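PDB 2H8O: geranyltranstransferase from Agrobacterium tumefaciens, which probably catalyses the condensation of geranyl diphosphate with isopentenyl diphosphate to give farnesyl diphosphate, the chain-elongation step of a short-chain prenyl diphosphate synthase. Local coordinates for residues T37-R42 against K86-F91; P90-E95 against F228-G233; V97-G102 against E311-Y316; A232-A237 against A242-L247. One frame throughout, in Å; residues are numbered along the deposited sequence.

Contact 1: residues T37-R42 against K86-F91; sequences TNFETR and KRLRPF
Phe-39 drives the CD1–CE1 edge of its ring into one face of Phe-91. The two planes stand 72° apart and the centroids are 5.0 Å from each other, a T-shaped pair in which Phe-39 CE1 comes within 3.6 Å of Phe-91 CZ, near the rim rather than over the middle. Phe-91 can offer that face because its ring leaves the helix with CG trans to the backbone N (chi1 167°), reaching out to helix 34-57. Next to that edge, Leu-88 CD1 lies 4.4 Å from Phe-39 CZ, close to the plane of the Phe-39 ring. Leu-88 and Phe-91 lie in the first turn of helix 88-99, just after Lys-86 and Arg-87 of the Gly-Gly-Lys-Arg sequence that in related prenyl synthases contributes to binding isopentenyl diphosphate; Arg-87 itself takes the N-cap position. Arg-42 suits a border site, being greasy at its base and charged at its end. Its CG packs 3.6 Å from Phe-91 CE1, and bends at chi2 and chi3 then carry the guanidinium off to salt bridges with Glu-95 and Glu-45. Helix 321-331 covers the cluster too, through Ile-322 on Phe-91 and Ala-326 on Phe-39.

Contact 2: residues P90-E95 against F228-G233; sequences PFLVIE and FACEAG
Apolar packing carries most of this contact, with Leu-92 and Val-93 straddling Ala-229. Leu-92 CB rests 3.7 Å from Ala-229 CB, and Val-93 CG2 meets the same methyl at 3.9 Å. Next to it, Cys-230 SG lies alongside the leucine, 4.1 Å from Leu-92 CD2; sulfur is large and polarisable enough to fill such a site without asking for a strong polar partner. Val-93 holds CG2 trans to its carbonyl carbon, which swings that branch toward helix 211-237, while CG1 is trans to the backbone N. The segments run almost parallel, crossing at -19° with their axes only 7.4 Å apart, a spacing that suits the small Ala-229 and, one turn further along, Gly-233. In the helical bundle of the isoprenoid synthases this is interior packing, and Leu-114 of helix 104-125 covers both Val-93 and Ala-229.

The polar part of the contact belongs to the backbone. Val-93 CA points its hydrogen at Ala-229 O, at a CA–O distance of 3.4 Å and an angle of 141° at the hydrogen. Gly-233 N, the usual alpha-helical donor to Ala-229 O, bonds instead to Cys-230 O at 3.2 Å, and Cys-230 O also accepts from Ser-96 OG. Ala-229 O is thereby left buried without a conventional hydrogen-bond partner, and the weak C–H donor probably offsets part of that cost.

Contact 3: residues V97-G102 against E311-Y316; sequences VALLGG and ELLAPY
A leucine methyl sits over the face of a tyrosine ring, displaced from its centre toward the rim: Leu-99 CD2 is 4.3 Å from the centroid of Tyr-316 and only 14° off the ring normal, a CH-pi contact. Its other methyl reaches the root of the same side chain, with Leu-99 CD1 3.7 Å from Tyr-316 CB, and the two side chains cross at about a right angle. Both leucine branches are therefore used, helped by a chi1 of 179° that sends CG outward from helix 88-99. CD2 also comes within 4.3 Å of Leu-313 CD2, whose residue follows helix 295-312.

Leu-100 approaches the tyrosine differently. Its CD2 methyl lies obliquely to the ring, 3.7 Å from Tyr-316 CE1 and equally near the phenol oxygen. Tyrosine fits because its ring joins the apolar cluster while its hydroxyl hydrogen-bonds to Glu-243 on helix 241-267. Leu-323 of helix 321-331 packs on both Leu-99 and Leu-313.

The backbone bearing these leucines turns out of its helix just here. Gly-102 N bonds to Val-97 O at 2.9 Å and Gly-101 N to Ala-98 O at 3.2 Å, while Gly-101 takes a positive phi, a conformation glycine adopts easily. That pair of bonds with a glycine at C-prime is the Schellman motif, a standard way of ending an alpha helix.

Contact 4: residues A232-A237 against A242-L247; sequences AGAIIA and AERQRL
A helical hairpin brings Ala-234 against Arg-244: helix 211-237 ends, a short turn follows, and helix 241-267 comes back beside it. The segments are roughly antiparallel, at 155°, with their axes 8.4 Å apart. Ala-234 makes this approach possible, since its methyl carbon CB touches the backbone of the partner, 3.5 Å from Arg-244 CA, and also faces Arg-244 CB at 3.9 Å. Leu-247, one turn further on, brings its CB to 4.4 Å from Ala-234 CB.

Beyond this close contact, the Arg-244 side chain reaches past Ala-234 to Ile-235. Its chain is extended from CG to NE, starting trans to the backbone N at a chi1 of 179°, which delivers the guanidinium there. The methyl CD1 of Ile-235 lies over the centre of one guanidinium face, 3.6 Å from Arg-244 CZ, while Ile-235 CG1 is 3.7 Å from Arg-244 NE. An isoleucine suits the flat face, because the N–H donors lie in the guanidinium plane and a methyl stacked over it blocks none of them. NE forms a salt bridge to Glu-231, one turn back on helix 211-237.

Further along, helix 241-267 carries the Asp-Asp-Leu-Leu-Asp sequence, the second aspartate-rich motif of prenyl synthases. Near the turn, Glu-243 takes a hydrogen bond with Ser-239 OG, and its backbone N bonds to Asn-240 OD1, tying the start of the returning helix to the connection.

How the contacts relate
Helix 88-99 threads contacts 1, 2 and 3 in order, and contact 4 continues from contact 2 along helix 211-237. Contacts 1 and 2 share Pro-90 and Phe-91, with centres about 11 Å apart, and a salt bridge from Arg-42 NH1 to Glu-95 OE2, 2.8 Å, ties contact 1 to contact 2. Contacts 2 and 4 share Ala-232 and Gly-233; Glu-231 OE2 meets Arg-244 NE at 2.7 Å. Contacts 3 and 4, with centres about 9 Å apart, are linked by a probable hydrogen bond between Tyr-316 OH and Glu-243 OE2, 2.6 Å. Contacts 1 and 4 do not touch, their centres being about 20 Å apart. Of the four, contact 1 alone includes part of the Gly-Gly-Lys-Arg sequence associated with substrate binding in relatives.

Contact 1: residues T37-R42 against K86-F91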
loop_
_atom_site.group_PDB
_atom_site.type_symbol
_atom_site.label_atom_id
_atom_site.label_comp_id
_atom_site.label_asym_id
_atom_site.label_seq_id
_atom_site.Cartn_x
_atom_site.Cartn_y
_atom_site.Cartn_z
ATOM N N THR A 37 -10.580 31.889 -13.033
ATOM C CA THR A 37 -9.151 32.215 -12.949
ATOM C C THR A 37 -8.628 31.951 -11.531
ATOM O O THR A 37 -7.542 31.406 -11.353
ATOM C CB THR A 37 -8.869 33.682 -13.330
ATOM O OG1 THR A 37 -9.328 33.934 -14.666
ATOM C CG2 THR A 37 -7.385 33.986 -13.252
ATOM N N ASN A 38 -9.409 32.336 -10.525
ATOM C CA ASN A 38 -9.037 32.075 -9.136
ATOM C C ASN A 38 -8.721 30.593 -8.916
ATOM O O ASN A 38 -7.660 30.252 -8.380
ATOM C CB ASN A 38 -10.141 32.539 -8.185
ATOM C CG ASN A 38 -9.691 32.596 -6.737
ATOM O OD1 ASN A 38 -8.562 32.973 -6.434
ATOM N ND2 ASN A 38 -10.597 32.252 -5.832
ATOM N N PHE A 39 -9.623 29.720 -9.355
ATOM C CA PHE A 39 -9.390 28.286 -9.250
ATOM C C PHE A 39 -8.177 27.833 -10.064
ATOM O O PHE A 39 -7.333 27.119 -9.538
ATOM C CB PHE A 39 -10.617 27.472 -9.676
ATOM C CG PHE A 39 -10.315 26.022 -9.879
ATOM C CD1 PHE A 39 -10.244 25.161 -8.803
ATOM C CD2 PHE A 39 -10.037 25.533 -11.135
ATOM C CE1 PHE A 39 -9.949 23.831 -8.978
ATOM C CE2 PHE A 39 -9.723 24.197 -11.316
ATOM C CZ PHE A 39 -9.678 23.347 -10.243
ATOM N N GLU A 40 -8.104 28.233 -11.335
ATOM C CA GLU A 40 -7.056 27.723 -12.237
ATOM C C GLU A 40 -5.688 28.089 -11.697
ATOM O O GLU A 40 -4.752 27.286 -11.743
ATOM C CB GLU A 40 -7.206 28.305 -13.642
ATOM C CG GLU A 40 -8.542 27.990 -14.330
ATOM C CD GLU A 40 -8.413 26.980 -15.452
ATOM O OE1 GLU A 40 -8.383 25.768 -15.144
ATOM O OE2 GLU A 40 -8.362 27.397 -16.636
ATOM N N THR A 41 -5.581 29.313 -11.196
ATOM C CA THR A 41 -4.342 29.825 -10.633
ATOM C C THR A 41 -3.960 29.062 -9.366
ATOM O O THR A 41 -2.800 28.651 -9.212
ATOM C CB THR A 41 -4.459 31.352 -10.352
ATOM O OG1 THR A 41 -4.637 32.052 -11.591
ATOM C CG2 THR A 41 -3.207 31.909 -9.683
ATOM N N ARG A 42 -4.912 28.854 -8.466
ATOM C CA ARG A 42 -4.630 28.086 -7.258
ATOM C C ARG A 42 -4.318 26.631 -7.585
ATOM O O ARG A 42 -3.488 26.021 -6.924
ATOM C CB ARG A 42 -5.775 28.184 -6.252
ATOM C CG ARG A 42 -5.504 27.448 -4.936
ATOM C CD ARG A 42 -4.269 27.943 -4.203
ATOM N NE ARG A 42 -4.425 29.363 -3.933
ATOM C CZ ARG A 42 -5.143 29.869 -2.935
ATOM N NH1 ARG A 42 -5.744 29.087 -2.059
ATOM N NH2 ARG A 42 -5.242 31.181 -2.803
ATOM N N LYS A 86 -3.033 17.095 -13.506
ATOM C CA LYS A 86 -3.133 18.467 -13.037
ATOM C C LYS A 86 -3.206 18.639 -11.502
ATOM O O LYS A 86 -3.324 19.768 -11.016
ATOM C CB LYS A 86 -4.350 19.138 -13.693
ATOM C CG LYS A 86 -4.264 19.212 -15.229
ATOM C CD LYS A 86 -2.900 19.665 -15.726
ATOM C CE LYS A 86 -2.947 20.200 -17.158
ATOM N NZ LYS A 86 -3.417 21.624 -17.206
ATOM N N ARG A 87 -3.107 17.543 -10.751
ATOM C CA ARG A 87 -2.987 17.581 -9.302
ATOM C C ARG A 87 -4.264 18.077 -8.595
ATOM O O ARG A 87 -4.204 18.683 -7.538
ATOM C CB ARG A 87 -1.775 18.407 -8.848
ATOM C CG ARG A 87 -0.519 18.195 -9.661
ATOM C CD ARG A 87 -0.026 16.748 -9.702
ATOM N NE ARG A 87 1.210 16.692 -10.466
ATOM C CZ ARG A 87 1.844 15.585 -10.846
ATOM N NH1 ARG A 87 1.361 14.389 -10.557
ATOM N NH2 ARG A 87 2.963 15.698 -11.556
ATOM N N LEU A 88 -5.418 17.731 -9.144
ATOM C CA LEU A 88 -6.689 18.055 -8.489
ATOM C C LEU A 88 -6.800 17.448 -7.097
ATOM O O LEU A 88 -7.352 18.066 -6.180
ATOM C CB LEU A 88 -7.862 17.583 -9.350
ATOM C CG LEU A 88 -9.236 17.822 -8.750
ATOM C CD1 LEU A 88 -9.494 19.311 -8.580
ATOM C CD2 LEU A 88 -10.323 17.160 -9.593
ATOM N N ARG A 89 -6.340 16.208 -6.925
ATOM C CA ARG A 89 -6.519 15.554 -5.624
ATOM C C ARG A 89 -5.729 16.274 -4.490
ATOM O O ARG A 89 -6.315 16.623 -3.458
ATOM C CB ARG A 89 -6.238 14.053 -5.727
ATOM C CG ARG A 89 -7.326 13.390 -6.566
ATOM C CD ARG A 89 -6.968 12.005 -7.058
ATOM N NE ARG A 89 -7.934 11.522 -8.051
ATOM C CZ ARG A 89 -7.966 11.918 -9.319
ATOM N NH1 ARG A 89 -7.085 12.810 -9.791
ATOM N NH2 ARG A 89 -8.879 11.422 -10.136
ATOM N N PRO A 90 -4.419 16.528 -4.688
ATOM C CA PRO A 90 -3.726 17.378 -3.721
ATOM C C PRO A 90 -4.351 18.763 -3.526
ATOM O O PRO A 90 -4.370 19.271 -2.412
ATOM C CB PRO A 90 -2.313 17.517 -4.294
ATOM C CG PRO A 90 -2.217 16.645 -5.414
ATOM C CD PRO A 90 -3.500 15.963 -5.693
ATOM N N PHE A 91 -4.850 19.365 -4.604
ATOM C CA PHE A 91 -5.512 20.652 -4.512
ATOM C C PHE A 91 -6.638 20.579 -3.486
ATOM O O PHE A 91 -6.783 21.456 -2.613
ATOM C CB PHE A 91 -6.065 21.078 -5.873
ATOM C CG PHE A 91 -7.007 22.224 -5.802
ATOM C CD1 PHE A 91 -6.568 23.526 -5.980
ATOM C CD2 PHE A 91 -8.354 22.013 -5.536
ATOM C CE1 PHE A 91 -7.478 24.584 -5.903
ATOM C CE2 PHE A 91 -9.238 23.076 -5.457
ATOM C CZ PHE A 91 -8.803 24.335 -5.644
#

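Contact 2: residues P90-E95 against F228-G233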
loop_
_atom_site.group_PDB
_atom_site.type_symbol
_atom_site.label_atom_id
_atom_site.label_comp_id
_atom_site.label_asym_id
_atom_site.label_seq_id
_atom_site.Cartn_x
_atom_site.Cartn_y
_atom_site.Cartn_z
ATOM N N PRO A 90 -4.419 16.528 -4.688
ATOM C CA PRO A 90 -3.726 17.378 -3.721
ATOM C C PRO A 90 -4.351 18.763 -3.526
ATOM O O PRO A 90 -4.370 19.271 -2.412
ATOM C CB PRO A 90 -2.313 17.517 -4.294
ATOM C CG PRO A 90 -2.217 16.645 -5.414
ATOM C CD PRO A 90 -3.500 15.963 -5.693
ATOM N N PHE A 91 -4.850 19.365 -4.604
ATOM C CA PHE A 91 -5.512 20.652 -4.512
ATOM C C PHE A 91 -6.638 20.579 -3.486
ATOM O O PHE A 91 -6.783 21.456 -2.613
ATOM C CB PHE A 91 -6.065 21.078 -5.873
ATOM C CG PHE A 91 -7.007 22.224 -5.802
ATOM C CD1 PHE A 91 -6.568 23.526 -5.980
ATOM C CD2 PHE A 91 -8.354 22.013 -5.536
ATOM C CE1 PHE A 91 -7.478 24.584 -5.903
ATOM C CE2 PHE A 91 -9.238 23.076 -5.457
ATOM C CZ PHE A 91 -8.803 24.335 -5.644
ATOM N N LEU A 92 -7.447 19.521 -3.591
ATOM C CA LEU A 92 -8.610 19.378 -2.725
ATOM C C LEU A 92 -8.202 19.170 -1.260
ATOM O O LEU A 92 -8.823 19.734 -0.338
ATOM C CB LEU A 92 -9.524 18.246 -3.218
ATOM C CG LEU A 92 -10.242 18.522 -4.552
ATOM C CD1 LEU A 92 -10.825 17.227 -5.128
ATOM C CD2 LEU A 92 -11.323 19.586 -4.389
ATOM N N VAL A 93 -7.152 18.390 -1.027
ATOM C CA VAL A 93 -6.626 18.216 0.331
ATOM C C VAL A 93 -6.157 19.565 0.923
ATOM O O VAL A 93 -6.584 19.995 2.023
ATOM C CB VAL A 93 -5.492 17.196 0.382
ATOM C CG1 VAL A 93 -4.939 17.118 1.812
ATOM C CG2 VAL A 93 -5.973 15.813 -0.105
ATOM N N ILE A 94 -5.295 20.236 0.178
ATOM C CA ILE A 94 -4.738 21.520 0.598
ATOM C C ILE A 94 -5.857 22.516 0.904
ATOM O O ILE A 94 -5.824 23.224 1.916
ATOM C CB ILE A 94 -3.798 22.070 -0.505
ATOM C CG1 ILE A 94 -2.520 21.206 -0.592
ATOM C CG2 ILE A 94 -3.441 23.546 -0.235
ATOM C CD1 ILE A 94 -1.735 21.382 -1.862
ATOM N N GLU A 95 -6.840 22.595 0.013
ATOM C CA GLU A 95 -7.892 23.614 0.163
ATOM C C GLU A 95 -8.943 23.246 1.225
ATOM O O GLU A 95 -9.504 24.121 1.870
ATOM C CB GLU A 95 -8.500 23.977 -1.191
ATOM C CG GLU A 95 -7.469 24.659 -2.137
ATOM C CD GLU A 95 -6.857 25.959 -1.544
ATOM O OE1 GLU A 95 -7.557 26.682 -0.789
ATOM O OE2 GLU A 95 -5.679 26.299 -1.857
ATOM N N PHE A 228 -12.179 11.151 -0.289
ATOM C CA PHE A 228 -11.093 11.135 0.663
ATOM C C PHE A 228 -10.361 12.493 0.665
ATOM O O PHE A 228 -10.024 13.014 1.729
ATOM C CB PHE A 228 -10.095 10.015 0.354
ATOM C CG PHE A 228 -8.818 10.143 1.135
ATOM C CD1 PHE A 228 -8.704 9.622 2.417
ATOM C CD2 PHE A 228 -7.746 10.839 0.610
ATOM C CE1 PHE A 228 -7.542 9.798 3.150
ATOM C CE2 PHE A 228 -6.575 11.025 1.342
ATOM C CZ PHE A 228 -6.469 10.508 2.607
ATOM N N ALA A 229 -10.083 13.052 -0.510
ATOM C CA ALA A 229 -9.301 14.296 -0.577
ATOM C C ALA A 229 -9.932 15.406 0.257
ATOM O O ALA A 229 -9.260 16.151 0.947
ATOM C CB ALA A 229 -9.169 14.753 -2.017
ATOM N N CYS A 230 -11.245 15.496 0.180
ATOM C CA CYS A 230 -11.994 16.534 0.885
ATOM C C CYS A 230 -12.175 16.204 2.349
ATOM O O CYS A 230 -11.993 17.048 3.205
ATOM C CB CYS A 230 -13.337 16.719 0.223
ATOM S SG CYS A 230 -13.179 17.404 -1.463
ATOM N N GLU A 231 -12.538 14.957 2.631
ATOM C CA GLU A 231 -12.706 14.518 4.016
ATOM C C GLU A 231 -11.403 14.620 4.807
ATOM O O GLU A 231 -11.408 14.927 5.999
ATOM C CB GLU A 231 -13.311 13.100 4.081
ATOM C CG GLU A 231 -13.681 12.644 5.501
ATOM C CD GLU A 231 -14.287 11.264 5.563
ATOM O OE1 GLU A 231 -14.452 10.638 4.507
ATOM O OE2 GLU A 231 -14.635 10.820 6.680
ATOM N N ALA A 232 -10.279 14.375 4.126
ATOM C CA ALA A 232 -8.962 14.460 4.754
ATOM C C ALA A 232 -8.691 15.807 5.408
ATOM O O ALA A 232 -8.007 15.872 6.430
ATOM C CB ALA A 232 -7.869 14.151 3.739
ATOM N N GLY A 233 -9.192 16.885 4.813
ATOM C CA GLY A 233 -8.983 18.205 5.389
ATOM C C GLY A 233 -9.571 18.314 6.784
ATOM O O GLY A 233 -8.951 18.879 7.700
#

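Contact 3: residues V97-G102 against E311-Y316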
loop_
_atom_site.group_PDB
_atom_site.type_symbol
_atom_site.label_atom_id
_atom_site.label_comp_id
_atom_site.label_asym_id
_atom_site.label_seq_id
_atom_site.Cartn_x
_atom_site.Cartn_y
_atom_site.Cartn_z
ATOM N N VAL A 97 -8.064 21.570 3.939
ATOM C CA VAL A 97 -7.306 21.921 5.126
ATOM C C VAL A 97 -7.374 23.441 5.375
ATOM O O VAL A 97 -7.619 23.871 6.511
ATOM C CB VAL A 97 -5.842 21.444 5.038
ATOM C CG1 VAL A 97 -5.039 21.976 6.217
ATOM C CG2 VAL A 97 -5.767 19.893 5.006
ATOM N N ALA A 98 -7.183 24.259 4.335
ATOM C CA ALA A 98 -7.218 25.720 4.478
ATOM C C ALA A 98 -8.595 26.211 4.925
ATOM O O ALA A 98 -8.694 27.094 5.799
ATOM C CB ALA A 98 -6.836 26.392 3.184
ATOM N N LEU A 99 -9.644 25.649 4.320
ATOM C CA LEU A 99 -11.014 26.005 4.672
ATOM C C LEU A 99 -11.272 25.865 6.158
ATOM O O LEU A 99 -11.955 26.723 6.759
ATOM C CB LEU A 99 -12.024 25.146 3.910
ATOM C CG LEU A 99 -13.500 25.408 4.206
ATOM C CD1 LEU A 99 -13.948 26.742 3.616
ATOM C CD2 LEU A 99 -14.336 24.235 3.695
ATOM N N LEU A 100 -10.741 24.789 6.737
ATOM C CA LEU A 100 -11.006 24.388 8.126
ATOM C C LEU A 100 -9.896 24.820 9.099
ATOM O O LEU A 100 -9.919 24.440 10.271
ATOM C CB LEU A 100 -11.214 22.869 8.186
ATOM C CG LEU A 100 -12.363 22.344 7.314
ATOM C CD1 LEU A 100 -12.519 20.810 7.320
ATOM C CD2 LEU A 100 -13.659 23.008 7.762
ATOM N N GLY A 101 -8.936 25.588 8.604
ATOM C CA GLY A 101 -7.879 26.163 9.425
ATOM C C GLY A 101 -6.811 25.217 9.946
ATOM O O GLY A 101 -6.119 25.546 10.928
ATOM N N GLY A 102 -6.638 24.079 9.274
ATOM C CA GLY A 102 -5.612 23.102 9.650
ATOM C C GLY A 102 -4.228 23.517 9.206
ATOM O O GLY A 102 -4.057 24.565 8.581
ATOM N N GLU A 311 -24.008 24.665 -1.603
ATOM C CA GLU A 311 -24.837 24.809 -0.425
ATOM C C GLU A 311 -24.172 24.164 0.801
ATOM O O GLU A 311 -24.305 24.671 1.921
ATOM C CB GLU A 311 -26.226 24.212 -0.689
ATOM C CG GLU A 311 -27.289 24.660 0.263
ATOM C CD GLU A 311 -28.714 24.266 -0.188
ATOM O OE1 GLU A 311 -29.632 24.256 0.667
ATOM O OE2 GLU A 311 -28.921 23.946 -1.390
ATOM N N LEU A 312 -23.452 23.058 0.596
ATOM C CA LEU A 312 -22.784 22.386 1.703
ATOM C C LEU A 312 -21.765 23.272 2.373
ATOM O O LEU A 312 -21.555 23.170 3.566
ATOM C CB LEU A 312 -22.100 21.087 1.253
ATOM C CG LEU A 312 -23.031 19.910 1.009
ATOM C CD1 LEU A 312 -22.349 18.808 0.172
ATOM C CD2 LEU A 312 -23.522 19.354 2.353
ATOM N N LEU A 313 -21.113 24.138 1.598
ATOM C CA LEU A 313 -20.065 24.981 2.156
ATOM C C LEU A 313 -20.517 26.397 2.479
ATOM O O LEU A 313 -19.693 27.228 2.881
ATOM C CB LEU A 313 -18.883 25.039 1.188
ATOM C CG LEU A 313 -18.223 23.691 0.905
ATOM C CD1 LEU A 313 -16.868 23.901 0.172
ATOM C CD2 LEU A 313 -18.042 22.819 2.166
ATOM N N ALA A 314 -21.812 26.660 2.330
ATOM C CA ALA A 314 -22.393 27.962 2.633
ATOM C C ALA A 314 -21.985 28.485 4.000
ATOM O O ALA A 314 -21.691 29.680 4.128
ATOM C CB ALA A 314 -23.919 27.889 2.544
ATOM N N PRO A 315 -21.975 27.620 5.031
ATOM C CA PRO A 315 -21.692 28.168 6.367
ATOM C C PRO A 315 -20.312 28.810 6.542
ATOM O O PRO A 315 -20.121 29.584 7.483
ATOM C CB PRO A 315 -21.823 26.945 7.285
ATOM C CG PRO A 315 -22.696 26.011 6.543
ATOM C CD PRO A 315 -22.287 26.181 5.106
ATOM N N TYR A 316 -19.367 28.502 5.654
ATOM C CA TYR A 316 -18.018 29.065 5.732
ATOM C C TYR A 316 -17.865 30.398 5.012
ATOM O O TYR A 316 -16.790 30.989 5.071
ATOM C CB TYR A 316 -16.988 28.063 5.191
ATOM C CG TYR A 316 -17.036 26.768 5.941
ATOM C CD1 TYR A 316 -16.352 26.602 7.144
ATOM C CD2 TYR A 316 -17.794 25.708 5.461
ATOM C CE1 TYR A 316 -16.429 25.396 7.849
ATOM C CE2 TYR A 316 -17.875 24.518 6.152
ATOM C CZ TYR A 316 -17.200 24.372 7.348
ATOM O OH TYR A 316 -17.311 23.166 8.004
#

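Contact 4: residues A232-A237 against A242-L247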
loop_
_atom_site.group_PDB
_atom_site.type_symbol
_atom_site.label_atom_id
_atom_site.label_comp_id
_atom_site.label_asym_id
_atom_site.label_seq_id
_atom_site.Cartn_x
_atom_site.Cartn_y
_atom_site.Cartn_z
ATOM N N ALA A 232 -10.279 14.375 4.126
ATOM C CA ALA A 232 -8.962 14.460 4.754
ATOM C C ALA A 232 -8.691 15.807 5.408
ATOM O O ALA A 232 -8.007 15.872 6.430
ATOM C CB ALA A 232 -7.869 14.151 3.739
ATOM N N GLY A 233 -9.192 16.885 4.813
ATOM C CA GLY A 233 -8.983 18.205 5.389
ATOM C C GLY A 233 -9.571 18.314 6.784
ATOM O O GLY A 233 -8.951 18.879 7.700
ATOM N N ALA A 234 -10.783 17.777 6.946
ATOM C CA ALA A 234 -11.449 17.717 8.244
ATOM C C ALA A 234 -10.686 16.833 9.233
ATOM O O ALA A 234 -10.522 17.198 10.397
ATOM C CB ALA A 234 -12.882 17.226 8.083
ATOM N N ILE A 235 -10.188 15.685 8.777
ATOM C CA ILE A 235 -9.395 14.820 9.655
ATOM C C ILE A 235 -8.107 15.533 10.116
ATOM O O ILE A 235 -7.752 15.537 11.304
ATOM C CB ILE A 235 -9.040 13.490 8.961
ATOM C CG1 ILE A 235 -10.314 12.712 8.668
ATOM C CG2 ILE A 235 -8.099 12.678 9.838
ATOM C CD1 ILE A 235 -10.052 11.459 7.888
ATOM N N ILE A 236 -7.422 16.161 9.173
ATOM C CA ILE A 236 -6.185 16.887 9.454
ATOM C C ILE A 236 -6.454 18.072 10.402
ATOM O O ILE A 236 -5.658 18.351 11.278
ATOM C CB ILE A 236 -5.574 17.397 8.142
ATOM C CG1 ILE A 236 -5.029 16.214 7.306
ATOM C CG2 ILE A 236 -4.482 18.459 8.418
ATOM C CD1 ILE A 236 -4.756 16.556 5.820
ATOM N N ALA A 237 -7.563 18.767 10.188
ATOM C CA ALA A 237 -7.890 19.971 10.977
ATOM C C ALA A 237 -8.402 19.617 12.374
ATOM O O ALA A 237 -8.518 20.505 13.237
ATOM C CB ALA A 237 -8.899 20.827 10.243
ATOM N N ALA A 242 -19.586 16.308 12.609
ATOM C CA ALA A 242 -20.487 16.999 11.695
ATOM C C ALA A 242 -19.751 17.620 10.527
ATOM O O ALA A 242 -20.189 17.521 9.391
ATOM C CB ALA A 242 -21.259 18.083 12.442
ATOM N N GLU A 243 -18.642 18.271 10.836
ATOM C CA GLU A 243 -17.846 18.974 9.842
ATOM C C GLU A 243 -17.101 17.981 8.942
ATOM O O GLU A 243 -16.993 18.180 7.726
ATOM C CB GLU A 243 -16.866 19.881 10.556
ATOM C CG GLU A 243 -15.998 20.673 9.662
ATOM C CD GLU A 243 -15.421 21.868 10.377
ATOM O OE1 GLU A 243 -14.398 21.685 11.080
ATOM O OE2 GLU A 243 -15.977 22.990 10.239
ATOM N N ARG A 244 -16.581 16.918 9.542
ATOM C CA ARG A 244 -15.990 15.835 8.756
ATOM C C ARG A 244 -17.022 15.253 7.776
ATOM O O ARG A 244 -16.726 15.072 6.605
ATOM C CB ARG A 244 -15.419 14.764 9.673
ATOM C CG ARG A 244 -14.819 13.602 8.933
ATOM C CD ARG A 244 -14.044 12.703 9.842
ATOM N NE ARG A 244 -13.706 11.454 9.156
ATOM C CZ ARG A 244 -13.028 10.457 9.710
ATOM N NH1 ARG A 244 -12.564 10.549 10.955
ATOM N NH2 ARG A 244 -12.810 9.350 9.002
ATOM N N GLN A 245 -18.240 14.973 8.247
ATOM C CA GLN A 245 -19.304 14.507 7.352
ATOM C C GLN A 245 -19.609 15.504 6.248
ATOM O O GLN A 245 -19.839 15.105 5.119
ATOM C CB GLN A 245 -20.617 14.166 8.106
ATOM C CG GLN A 245 -20.581 12.866 8.832
ATOM C CD GLN A 245 -20.109 11.742 7.951
ATOM O OE1 GLN A 245 -20.663 11.513 6.888
ATOM N NE2 GLN A 245 -19.011 11.090 8.347
ATOM N N ARG A 246 -19.656 16.789 6.586
ATOM C CA ARG A 246 -19.930 17.847 5.614
ATOM C C ARG A 246 -18.886 17.800 4.485
ATOM O O ARG A 246 -19.235 17.825 3.292
ATOM C CB ARG A 246 -19.915 19.217 6.292
ATOM C CG ARG A 246 -20.211 20.387 5.363
ATOM C CD ARG A 246 -20.470 21.693 6.135
ATOM N NE ARG A 246 -21.631 21.526 7.031
ATOM C CZ ARG A 246 -22.919 21.664 6.686
ATOM N NH1 ARG A 246 -23.287 22.044 5.464
ATOM N NH2 ARG A 246 -23.869 21.445 7.591
ATOM N N LEU A 247 -17.613 17.737 4.860
ATOM C CA LEU A 247 -16.552 17.714 3.836
ATOM C C LEU A 247 -16.552 16.420 3.024
ATOM O O LEU A 247 -16.321 16.457 1.815
ATOM C CB LEU A 247 -15.174 18.039 4.431
ATOM C CG LEU A 247 -14.794 19.527 4.407
ATOM C CD1 LEU A 247 -14.564 20.010 2.977
ATOM C CD2 LEU A 247 -15.844 20.405 5.087
#